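Local coordinates for protein MAU2 chromatid cohesion factor homolog (Saccharomyces cerevisiae, PDB 4XDN) that forms a complex with SCC2 that is required for the association of cohesin with chromosomes and thereby takes part in sister chromatid cohesion, at residues M63-I67 against L94-T99; F70-K74 against V87-M91; F102-E106 against L140-R144; I109-K113 against C132-L136. All coordinates share one frame; numbering follows the deposited sequence.

Contact 1: M63-I67 against L94-T99; sequences MNMSI and LLIQET
Ile67 lies alongside Leu94, and the two side chains run past each other in opposite directions. The CG1 branch of Ile67 does most of the touching. Ile67 CG1 sits 4.0 Å from Leu94 CB, and Ile67 CD1 goes on to meet Leu95 CD2 at 4.2 Å. The torsion of Ile67 puts CG1 beside its own backbone N (chi1 -67°), which leaves CG2 to brush the same Leu95 methyl.

Leu94 also covers Ser66. Its CD1 methyl comes to 3.3 Å from Ser66 OG. This is a van der Waals touch with a methyl; the hydroxyl has its hydrogen bond with Ala36 O on helix 29-45. Leu94 CD2 in turn meets Met63 SD at 4.2 Å.

Met63 bends at chi2 (-57°) and carries its methyl over the end of Glu98. Met63 CE is 3.7 Å from Glu98 OE2. The carboxylate is buried, but both oxygens are satisfied: OE2 bonds to Ser368 OG and OE1 to the hydroxyl of Tyr59. These two bonds would hold the group fixed against the methionine.

No hydrogen bond crosses between 63-67 and 94-99, so apolar contact carries the pairing here. The axes of the short segments pass 11.1 Å apart at 161°. Nearly antiparallel neighbours in sequence, joined by a short turn and packed through such side chains, are typical of a helical hairpin in an alpha-solenoid array like that of the SCC4/Mau2 family.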
loop_
_atom_site.group_PDB
_atom_site.type_symbol
_atom_site.label_atom_id
_atom_site.label_comp_id
_atom_site.label_asym_id
_atom_site.label_seq_id
_atom_site.Cartn_x
_atom_site.Cartn_y
_atom_site.Cartn_z
ATOM N N MET A 63 -7.280 -30.383 -11.347
ATOM C CA MET A 63 -5.955 -30.200 -10.766
ATOM C C MET A 63 -5.507 -31.453 -10.028
ATOM O O MET A 63 -4.333 -31.822 -10.065
ATOM C CB MET A 63 -5.943 -29.004 -9.812
ATOM C CG MET A 63 -6.053 -27.656 -10.501
ATOM S SD MET A 63 -4.755 -27.388 -11.723
ATOM C CE MET A 63 -5.046 -25.669 -12.143
ATOM N N ASN A 64 -6.450 -32.103 -9.355
ATOM C CA ASN A 64 -6.173 -33.347 -8.658
ATOM C C ASN A 64 -5.662 -34.399 -9.635
ATOM O O ASN A 64 -4.619 -35.014 -9.414
ATOM C CB ASN A 64 -7.429 -33.847 -7.945
ATOM C CG ASN A 64 -7.138 -34.954 -6.954
ATOM O OD1 ASN A 64 -6.119 -34.933 -6.268
ATOM N ND2 ASN A 64 -8.037 -35.927 -6.873
ATOM N N MET A 65 -6.395 -34.587 -10.728
ATOM C CA MET A 65 -5.995 -35.531 -11.762
ATOM C C MET A 65 -4.627 -35.182 -12.335
ATOM O O MET A 65 -3.789 -36.061 -12.512
ATOM C CB MET A 65 -7.033 -35.569 -12.884
ATOM C CG MET A 65 -8.218 -36.467 -12.587
ATOM S SD MET A 65 -7.775 -38.209 -12.425
ATOM C CE MET A 65 -7.195 -38.565 -14.080
ATOM N N SER A 66 -4.397 -33.903 -12.618
ATOM C CA SER A 66 -3.118 -33.472 -13.169
ATOM C C SER A 66 -1.967 -33.854 -12.244
ATOM O O SER A 66 -0.958 -34.404 -12.685
ATOM C CB SER A 66 -3.111 -31.964 -13.403
ATOM O OG SER A 66 -1.827 -31.528 -13.817
ATOM N N ILE A 67 -2.127 -33.558 -10.959
ATOM C CA ILE A 67 -1.109 -33.871 -9.968
ATOM C C ILE A 67 -0.894 -35.378 -9.868
ATOM O O ILE A 67 0.244 -35.844 -9.817
ATOM C CB ILE A 67 -1.489 -33.305 -8.583
ATOM C CG1 ILE A 67 -1.462 -31.776 -8.624
ATOM C CG2 ILE A 67 -0.530 -33.799 -7.502
ATOM C CD1 ILE A 67 -2.172 -31.114 -7.459
ATOM N N LEU A 94 1.912 -26.827 -9.059
ATOM C CA LEU A 94 0.494 -26.974 -8.746
ATOM C C LEU A 94 0.274 -27.152 -7.248
ATOM O O LEU A 94 -0.691 -26.629 -6.694
ATOM C CB LEU A 94 -0.108 -28.160 -9.504
ATOM C CG LEU A 94 -0.017 -28.108 -11.031
ATOM C CD1 LEU A 94 -0.748 -29.298 -11.643
ATOM C CD2 LEU A 94 -0.570 -26.804 -11.586
ATOM N N LEU A 95 1.162 -27.892 -6.594
ATOM C CA LEU A 95 1.071 -28.069 -5.150
ATOM C C LEU A 95 1.156 -26.716 -4.451
ATOM O O LEU A 95 0.447 -26.453 -3.482
ATOM C CB LEU A 95 2.181 -28.991 -4.643
ATOM C CG LEU A 95 2.124 -30.455 -5.084
ATOM C CD1 LEU A 95 3.360 -31.192 -4.601
ATOM C CD2 LEU A 95 0.864 -31.137 -4.568
ATOM N N ILE A 96 2.025 -25.859 -4.971
ATOM C CA ILE A 96 2.274 -24.553 -4.382
ATOM C C ILE A 96 1.108 -23.592 -4.626
ATOM O O ILE A 96 0.740 -22.818 -3.740
ATOM C CB ILE A 96 3.584 -23.952 -4.944
ATOM C CG1 ILE A 96 4.778 -24.773 -4.452
ATOM C CG2 ILE A 96 3.752 -22.498 -4.520
ATOM C CD1 ILE A 96 6.100 -24.408 -5.099
ATOM N N GLN A 97 0.525 -23.649 -5.819
ATOM C CA GLN A 97 -0.493 -22.681 -6.218
ATOM C C GLN A 97 -1.927 -23.142 -5.952
ATOM O O GLN A 97 -2.833 -22.313 -5.863
ATOM C CB GLN A 97 -0.342 -22.349 -7.702
ATOM C CG GLN A 97 0.940 -21.604 -8.044
ATOM C CD GLN A 97 0.988 -21.169 -9.495
ATOM O OE1 GLN A 97 0.040 -21.384 -10.252
ATOM N NE2 GLN A 97 2.095 -20.552 -9.893
ATOM N N GLU A 98 -2.131 -24.450 -5.817
ATOM C CA GLU A 98 -3.483 -25.006 -5.732
ATOM C C GLU A 98 -3.801 -25.635 -4.374
ATOM O O GLU A 98 -4.972 -25.813 -4.040
ATOM C CB GLU A 98 -3.687 -26.048 -6.838
ATOM C CG GLU A 98 -3.270 -25.575 -8.228
ATOM C CD GLU A 98 -4.052 -24.357 -8.699
ATOM O OE1 GLU A 98 -5.200 -24.165 -8.243
ATOM O OE2 GLU A 98 -3.516 -23.591 -9.526
ATOM N N THR A 99 -2.766 -25.954 -3.596
ATOM C CA THR A 99 -2.933 -26.711 -2.354
ATOM C C THR A 99 -2.241 -26.065 -1.154
ATOM O O THR A 99 -1.586 -25.031 -1.282
ATOM C CB THR A 99 -2.374 -28.146 -2.499
ATOM O OG1 THR A 99 -0.944 -28.103 -2.586
ATOM C CG2 THR A 99 -2.929 -28.827 -3.743
#

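Contact 2: F70-K74 against V87-M91; sequences FQLLK and VTFEM
One face of the Phe70 ring is turned to the main chain of 87-91, with Val87 O and Met91 N both above it and offset toward the rim. Met91 N stands 4.0 Å above the ring plane. That N and that O are bonded to each other within their own helix, so the ring covers a polar pair that is already satisfied.

Around the ring, Phe70 CD1 touches the CG1 methyl of Val87 at 3.8 Å. Phe70 CZ approaches Glu90 OE1 obliquely at 3.7 Å, with ring and carboxylate planes 73° apart. Glu90 has stronger partners in Tyr33, Gln37 and Arg40. At the root of the side chain, Phe70 CB packs against Met91 CB at 3.7 Å.

Lys74 reaches across beside Val87. Its chain is extended at first and then bends at chi3 and chi4 (67° and 58°), which turns the ammonium group to the Thr88 hydroxyl. Lys74 NZ donates to Thr88 OG1 at 3.1 Å, and it also forms a salt bridge with Asp84. The same OG1 bonds to the carbonyl of Asp84. On the other methyl of Val87, CG2, sits Leu73 CD1 at 4.0 Å.

The segment axes come within 9.8 Å. Helix 29-45 covers one flank, where Ala36 touches Phe70 and Val32 touches Leu73. Helix 102-119 covers another, with Tyr108 against Lys74 and Met91 and with Leu112 against Thr88.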
loop_
_atom_site.group_PDB
_atom_site.type_symbol
_atom_site.label_atom_id
_atom_site.label_comp_id
_atom_site.label_asym_id
_atom_site.label_seq_id
_atom_site.Cartn_x
_atom_site.Cartn_y
_atom_site.Cartn_z
ATOM N N PHE A 70 1.050 -36.668 -12.755
ATOM C CA PHE A 70 2.457 -36.331 -12.561
ATOM C C PHE A 70 3.112 -37.294 -11.573
ATOM O O PHE A 70 4.214 -37.790 -11.811
ATOM C CB PHE A 70 2.617 -34.895 -12.052
ATOM C CG PHE A 70 2.516 -33.842 -13.124
ATOM C CD1 PHE A 70 3.214 -33.966 -14.316
ATOM C CD2 PHE A 70 1.726 -32.718 -12.929
ATOM C CE1 PHE A 70 3.121 -32.993 -15.295
ATOM C CE2 PHE A 70 1.627 -31.742 -13.906
ATOM C CZ PHE A 70 2.325 -31.879 -15.090
ATOM N N GLN A 71 2.430 -37.542 -10.458
ATOM C CA GLN A 71 2.933 -38.452 -9.436
ATOM C C GLN A 71 3.102 -39.849 -10.015
ATOM O O GLN A 71 4.013 -40.590 -9.641
ATOM C CB GLN A 71 1.992 -38.482 -8.233
ATOM C CG GLN A 71 2.045 -37.217 -7.403
ATOM C CD GLN A 71 1.063 -37.213 -6.246
ATOM O OE1 GLN A 71 -0.040 -37.750 -6.346
ATOM N NE2 GLN A 71 1.463 -36.603 -5.138
ATOM N N LEU A 72 2.214 -40.190 -10.940
ATOM C CA LEU A 72 2.257 -41.472 -11.622
ATOM C C LEU A 72 3.589 -41.643 -12.347
ATOM O O LEU A 72 4.198 -42.711 -12.298
ATOM C CB LEU A 72 1.093 -41.572 -12.609
ATOM C CG LEU A 72 0.396 -42.915 -12.827
ATOM C CD1 LEU A 72 -0.032 -43.573 -11.521
ATOM C CD2 LEU A 72 -0.811 -42.680 -13.717
ATOM N N LEU A 73 4.042 -40.580 -13.005
ATOM C CA LEU A 73 5.303 -40.606 -13.731
ATOM C C LEU A 73 6.484 -40.813 -12.789
ATOM O O LEU A 73 7.378 -41.606 -13.072
ATOM C CB LEU A 73 5.494 -39.308 -14.523
ATOM C CG LEU A 73 4.566 -39.104 -15.723
ATOM C CD1 LEU A 73 4.724 -37.702 -16.296
ATOM C CD2 LEU A 73 4.834 -40.150 -16.797
ATOM N N LYS A 74 6.479 -40.101 -11.667
ATOM C CA LYS A 74 7.598 -40.144 -10.734
ATOM C C LYS A 74 7.722 -41.477 -9.998
ATOM O O LYS A 74 8.819 -41.860 -9.587
ATOM C CB LYS A 74 7.473 -39.013 -9.713
ATOM C CG LYS A 74 7.890 -37.652 -10.251
ATOM C CD LYS A 74 7.905 -36.586 -9.166
ATOM C CE LYS A 74 8.993 -36.828 -8.121
ATOM N NZ LYS A 74 10.359 -36.891 -8.710
ATOM N N VAL A 87 9.068 -32.677 -14.834
ATOM C CA VAL A 87 7.851 -33.222 -14.240
ATOM C C VAL A 87 7.658 -32.722 -12.811
ATOM O O VAL A 87 6.560 -32.308 -12.433
ATOM C CB VAL A 87 7.870 -34.770 -14.236
ATOM C CG1 VAL A 87 6.692 -35.332 -13.436
ATOM C CG2 VAL A 87 7.841 -35.306 -15.664
ATOM N N THR A 88 8.724 -32.766 -12.020
ATOM C CA THR A 88 8.651 -32.362 -10.622
ATOM C C THR A 88 8.292 -30.886 -10.500
ATOM O O THR A 88 7.461 -30.515 -9.673
ATOM C CB THR A 88 9.981 -32.629 -9.895
ATOM O OG1 THR A 88 10.271 -34.030 -9.942
ATOM C CG2 THR A 88 9.910 -32.183 -8.437
ATOM N N PHE A 89 8.914 -30.052 -11.328
ATOM C CA PHE A 89 8.659 -28.615 -11.304
ATOM C C PHE A 89 7.207 -28.291 -11.658
ATOM O O PHE A 89 6.561 -27.502 -10.967
ATOM C CB PHE A 89 9.606 -27.885 -12.264
ATOM C CG PHE A 89 11.049 -27.860 -11.813
ATOM C CD1 PHE A 89 11.388 -27.969 -10.472
ATOM C CD2 PHE A 89 12.069 -27.714 -12.742
ATOM C CE1 PHE A 89 12.714 -27.941 -10.070
ATOM C CE2 PHE A 89 13.393 -27.685 -12.343
ATOM C CZ PHE A 89 13.714 -27.798 -11.006
ATOM N N GLU A 90 6.692 -28.899 -12.725
ATOM C CA GLU A 90 5.309 -28.667 -13.133
ATOM C C GLU A 90 4.345 -29.136 -12.053
ATOM O O GLU A 90 3.377 -28.445 -11.727
ATOM C CB GLU A 90 5.002 -29.381 -14.448
ATOM C CG GLU A 90 5.655 -28.756 -15.662
ATOM C CD GLU A 90 5.316 -29.493 -16.939
ATOM O OE1 GLU A 90 4.122 -29.543 -17.299
ATOM O OE2 GLU A 90 6.242 -30.029 -17.581
ATOM N N MET A 91 4.614 -30.313 -11.500
ATOM C CA MET A 91 3.788 -30.862 -10.433
ATOM C C MET A 91 3.807 -29.976 -9.193
ATOM O O MET A 91 2.756 -29.615 -8.664
ATOM C CB MET A 91 4.261 -32.265 -10.064
ATOM C CG MET A 91 3.626 -32.808 -8.795
ATOM S SD MET A 91 4.188 -34.454 -8.356
ATOM C CE MET A 91 3.568 -34.518 -6.681
#

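Contact 3: F102-E106 against L140-R144; sequences FDLAE and LPLMR
Arg144 runs along Phe102 from its first carbons to the guanidinium group. Its backbone N lies over one face of the Phe102 ring, and CB leads from there to CG, which packs on the ring carbon CD2 of Phe102 at 3.7 Å. NE passes near Phe102 CB, and the guanidinium lies with one face on that same carbon, Phe102 CB standing 3.8 Å above its centre. The two flat groups are far from parallel, at 51°.

At the tip, Arg144 faces two acids. NH2 and NH1 both give weak hydrogen bonds, part of a salt bridge, to Glu106 OE1, at 3.0 Å and 3.2 Å from it. NH2 also pairs with Asp103 OD1 near the guanidinium plane, but the modelled separation is too short to trust. Asp103 OD2 has a further salt bridge to a basic side chain of another protein's chain.

Away from the charges, Leu140 CD2 meets Ala105 CB at 3.9 Å; at the ring of Phe102, CE1 meets Met143 CB at 4.0 Å. The segments run almost exactly antiparallel, at 177°. An apolar seam bordered by a salt-bridge network joins the start of helix 102-119 to the end of helix 126-144, an antiparallel helical hairpin of the alpha-solenoid.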
loop_
_atom_site.group_PDB
_atom_site.type_symbol
_atom_site.label_atom_id
_atom_site.label_comp_id
_atom_site.label_asym_id
_atom_site.label_seq_id
_atom_site.Cartn_x
_atom_site.Cartn_y
_atom_site.Cartn_z
ATOM N N PHE A 102 2.533 -27.942 1.439
ATOM C CA PHE A 102 3.831 -27.306 1.262
ATOM C C PHE A 102 4.974 -28.232 1.664
ATOM O O PHE A 102 6.013 -28.260 1.005
ATOM C CB PHE A 102 3.886 -26.007 2.072
ATOM C CG PHE A 102 2.780 -25.037 1.735
ATOM C CD1 PHE A 102 2.439 -24.786 0.414
ATOM C CD2 PHE A 102 2.075 -24.390 2.737
ATOM C CE1 PHE A 102 1.424 -23.901 0.102
ATOM C CE2 PHE A 102 1.057 -23.502 2.429
ATOM C CZ PHE A 102 0.732 -23.259 1.109
ATOM N N ASP A 103 4.785 -28.987 2.742
ATOM C CA ASP A 103 5.781 -29.963 3.171
ATOM C C ASP A 103 6.017 -31.010 2.088
ATOM O O ASP A 103 7.153 -31.416 1.840
ATOM C CB ASP A 103 5.346 -30.647 4.468
ATOM C CG ASP A 103 5.374 -29.712 5.661
ATOM O OD1 ASP A 103 5.982 -28.627 5.558
ATOM O OD2 ASP A 103 4.793 -30.067 6.707
ATOM N N LEU A 104 4.936 -31.441 1.447
ATOM C CA LEU A 104 5.018 -32.421 0.370
ATOM C C LEU A 104 5.813 -31.862 -0.801
ATOM O O LEU A 104 6.682 -32.536 -1.357
ATOM C CB LEU A 104 3.617 -32.827 -0.091
ATOM C CG LEU A 104 3.528 -33.796 -1.270
ATOM C CD1 LEU A 104 4.154 -35.135 -0.919
ATOM C CD2 LEU A 104 2.078 -33.970 -1.690
ATOM N N ALA A 105 5.499 -30.627 -1.175
ATOM C CA ALA A 105 6.209 -29.951 -2.249
ATOM C C ALA A 105 7.696 -29.870 -1.925
ATOM O O ALA A 105 8.543 -30.134 -2.776
ATOM C CB ALA A 105 5.638 -28.564 -2.468
ATOM N N GLU A 106 7.997 -29.516 -0.681
ATOM C CA GLU A 106 9.374 -29.345 -0.240
ATOM C C GLU A 106 10.151 -30.658 -0.306
ATOM O O GLU A 106 11.337 -30.664 -0.630
ATOM C CB GLU A 106 9.405 -28.784 1.183
ATOM C CG GLU A 106 10.792 -28.401 1.667
ATOM C CD GLU A 106 10.764 -27.656 2.989
ATOM O OE1 GLU A 106 9.709 -27.662 3.656
ATOM O OE2 GLU A 106 11.798 -27.061 3.359
ATOM N N LEU A 140 8.166 -21.343 -1.893
ATOM C CA LEU A 140 7.522 -22.100 -0.822
ATOM C C LEU A 140 7.348 -21.274 0.457
ATOM O O LEU A 140 6.263 -21.270 1.039
ATOM C CB LEU A 140 8.305 -23.382 -0.523
ATOM C CG LEU A 140 7.849 -24.617 -1.311
ATOM C CD1 LEU A 140 8.868 -25.746 -1.216
ATOM C CD2 LEU A 140 6.489 -25.092 -0.818
ATOM N N PRO A 141 8.410 -20.580 0.903
ATOM C CA PRO A 141 8.256 -19.736 2.095
ATOM C C PRO A 141 7.205 -18.635 1.936
ATOM O O PRO A 141 6.464 -18.367 2.882
ATOM C CB PRO A 141 9.652 -19.131 2.275
ATOM C CG PRO A 141 10.567 -20.119 1.654
ATOM C CD PRO A 141 9.817 -20.655 0.470
ATOM N N LEU A 142 7.137 -18.014 0.761
ATOM C CA LEU A 142 6.180 -16.935 0.526
ATOM C C LEU A 142 4.741 -17.438 0.566
ATOM O O LEU A 142 3.865 -16.773 1.119
ATOM C CB LEU A 142 6.453 -16.256 -0.818
ATOM C CG LEU A 142 7.638 -15.285 -0.855
ATOM C CD1 LEU A 142 7.897 -14.829 -2.282
ATOM C CD2 LEU A 142 7.403 -14.084 0.055
ATOM N N MET A 143 4.499 -18.608 -0.018
ATOM C CA MET A 143 3.167 -19.203 -0.005
ATOM C C MET A 143 2.801 -19.670 1.397
ATOM O O MET A 143 1.663 -19.503 1.837
ATOM C CB MET A 143 3.080 -20.376 -0.982
ATOM C CG MET A 143 2.667 -20.000 -2.402
ATOM S SD MET A 143 1.105 -19.111 -2.552
ATOM C CE MET A 143 0.120 -19.899 -1.286
ATOM N N ARG A 144 3.767 -20.266 2.090
ATOM C CA ARG A 144 3.594 -20.640 3.489
ATOM C C ARG A 144 3.173 -19.433 4.316
ATOM O O ARG A 144 2.219 -19.495 5.090
ATOM C CB ARG A 144 4.889 -21.221 4.061
ATOM C CG ARG A 144 5.157 -22.675 3.715
ATOM C CD ARG A 144 6.455 -23.132 4.363
ATOM N NE ARG A 144 6.444 -24.554 4.711
ATOM C CZ ARG A 144 7.062 -25.515 4.028
ATOM N NH1 ARG A 144 7.766 -25.236 2.937
ATOM N NH2 ARG A 144 6.981 -26.770 4.445
#

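Contact 4: I109-K113 against C132-L136; sequences ISSLK and CEFLL
The carboxylate of Glu133 is the flat group that takes part directly. Lys113 NZ comes to its OE2 on the syn lone pair, the side of the other oxygen, at 2.7 Å. This hydrogen bond is part of a salt bridge. Glu133 bends at chi2 (-65°) to bring the carboxylate round, while Lys113 stays extended along its whole length to meet it.

Beside the charged pair the contact is apolar. Ile109 sends its two branches to different partners. Ile109 CG2 touches Cys132 CB at 3.7 Å and Leu136 CD1 at 3.6 Å. Its CD1 presses on Leu135 CD1 at 3.4 Å, tighter than usual for two methyls, and these side chains cross at about a right angle. Cys132 SG points at Leu112, 3.7 Å from its CD2.

The axes of the two segments are 9.8 Å apart and run antiparallel at 156°. Helix 81-98 lies against this pair: Phe89 touches both Leu112 and Leu135, and Val92 touches Ile109. Farther on, helix 170-189 also lies against 132-136, with Phe179 on Glu133 and Val178 and Val182 on Phe134.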
loop_
_atom_site.group_PDB
_atom_site.type_symbol
_atom_site.label_atom_id
_atom_site.label_comp_id
_atom_site.label_asym_id
_atom_site.label_seq_id
_atom_site.Cartn_x
_atom_site.Cartn_y
_atom_site.Cartn_z
ATOM N N ILE A 109 11.097 -31.340 -4.033
ATOM C CA ILE A 109 12.178 -30.481 -4.503
ATOM C C ILE A 109 13.499 -30.862 -3.838
ATOM O O ILE A 109 14.537 -30.906 -4.497
ATOM C CB ILE A 109 11.876 -28.993 -4.237
ATOM C CG1 ILE A 109 10.569 -28.584 -4.922
ATOM C CG2 ILE A 109 13.022 -28.108 -4.725
ATOM C CD1 ILE A 109 10.565 -28.764 -6.435
ATOM N N SER A 110 13.455 -31.135 -2.539
ATOM C CA SER A 110 14.647 -31.552 -1.809
ATOM C C SER A 110 15.202 -32.848 -2.387
ATOM O O SER A 110 16.411 -32.988 -2.570
ATOM C CB SER A 110 14.338 -31.733 -0.324
ATOM O OG SER A 110 13.994 -30.497 0.272
ATOM N N SER A 111 14.309 -33.790 -2.673
ATOM C CA SER A 111 14.694 -35.052 -3.291
ATOM C C SER A 111 15.306 -34.810 -4.661
ATOM O O SER A 111 16.348 -35.373 -4.992
ATOM C CB SER A 111 13.489 -35.985 -3.417
ATOM O OG SER A 111 13.055 -36.433 -2.146
ATOM N N LEU A 112 14.653 -33.967 -5.455
ATOM C CA LEU A 112 15.142 -33.643 -6.788
ATOM C C LEU A 112 16.531 -33.021 -6.719
ATOM O O LEU A 112 17.424 -33.394 -7.478
ATOM C CB LEU A 112 14.176 -32.693 -7.497
ATOM C CG LEU A 112 14.546 -32.296 -8.928
ATOM C CD1 LEU A 112 14.549 -33.512 -9.846
ATOM C CD2 LEU A 112 13.586 -31.240 -9.444
ATOM N N LYS A 113 16.701 -32.076 -5.799
ATOM C CA LYS A 113 17.970 -31.385 -5.621
ATOM C C LYS A 113 19.115 -32.366 -5.380
ATOM O O LYS A 113 20.153 -32.289 -6.037
ATOM C CB LYS A 113 17.872 -30.398 -4.454
ATOM C CG LYS A 113 19.183 -29.709 -4.098
ATOM C CD LYS A 113 19.029 -28.814 -2.880
ATOM C CE LYS A 113 20.384 -28.414 -2.312
ATOM N NZ LYS A 113 20.252 -27.515 -1.134
ATOM N N CYS A 132 15.497 -25.321 -8.044
ATOM C CA CYS A 132 15.175 -26.025 -6.807
ATOM C C CYS A 132 15.357 -25.086 -5.618
ATOM O O CYS A 132 14.524 -25.047 -4.717
ATOM C CB CYS A 132 16.049 -27.273 -6.629
ATOM S SG CYS A 132 15.642 -28.675 -7.706
ATOM N N GLU A 133 16.444 -24.321 -5.631
ATOM C CA GLU A 133 16.743 -23.394 -4.545
ATOM C C GLU A 133 15.745 -22.240 -4.517
ATOM O O GLU A 133 15.363 -21.763 -3.450
ATOM C CB GLU A 133 18.167 -22.848 -4.680
ATOM C CG GLU A 133 19.267 -23.890 -4.485
ATOM C CD GLU A 133 19.302 -24.470 -3.081
ATOM O OE1 GLU A 133 18.828 -23.805 -2.139
ATOM O OE2 GLU A 133 19.807 -25.598 -2.921
ATOM N N PHE A 134 15.325 -21.794 -5.695
ATOM C CA PHE A 134 14.358 -20.712 -5.794
ATOM C C PHE A 134 13.013 -21.156 -5.223
ATOM O O PHE A 134 12.378 -20.424 -4.470
ATOM C CB PHE A 134 14.202 -20.263 -7.247
ATOM C CG PHE A 134 13.545 -18.922 -7.396
ATOM C CD1 PHE A 134 14.283 -17.757 -7.257
ATOM C CD2 PHE A 134 12.192 -18.823 -7.677
ATOM C CE1 PHE A 134 13.684 -16.519 -7.392
ATOM C CE2 PHE A 134 11.585 -17.586 -7.813
ATOM C CZ PHE A 134 12.332 -16.433 -7.671
ATOM N N LEU A 135 12.588 -22.364 -5.572
ATOM C CA LEU A 135 11.360 -22.912 -5.019
ATOM C C LEU A 135 11.474 -23.075 -3.506
ATOM O O LEU A 135 10.537 -22.779 -2.771
ATOM C CB LEU A 135 11.030 -24.259 -5.667
ATOM C CG LEU A 135 10.637 -24.216 -7.146
ATOM C CD1 LEU A 135 10.533 -25.625 -7.713
ATOM C CD2 LEU A 135 9.336 -23.468 -7.333
ATOM N N LEU A 136 12.632 -23.538 -3.050
ATOM C CA LEU A 136 12.854 -23.819 -1.636
ATOM C C LEU A 136 12.956 -22.550 -0.788
ATOM O O LEU A 136 12.513 -22.528 0.362
ATOM C CB LEU A 136 14.135 -24.644 -1.464
ATOM C CG LEU A 136 14.081 -26.076 -0.913
ATOM C CD1 LEU A 136 12.854 -26.855 -1.354
ATOM C CD2 LEU A 136 15.341 -26.815 -1.347
#

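The four contacts follow the chain through four consecutive helices. Contacts 1 and 2 join helix 53-76 to helix 81-98, with centres about 11 Å apart; contact 2 lies nearer the turn between them. Contacts 3 and 4 do the same for helix 102-119 and helix 126-144, again about 11 Å apart, with contact 4 nearer the turn. The two pairs come one after the other in the chain and touch through helix 81-98: Ile96 meets Leu140 and Met143, and Phe89 meets Cys132 and Leu135. The first hairpin thus packs on the second. Another protein's chain lies within reach of residues in all four contacts, consistent with this array forming a binding surface for SCC2.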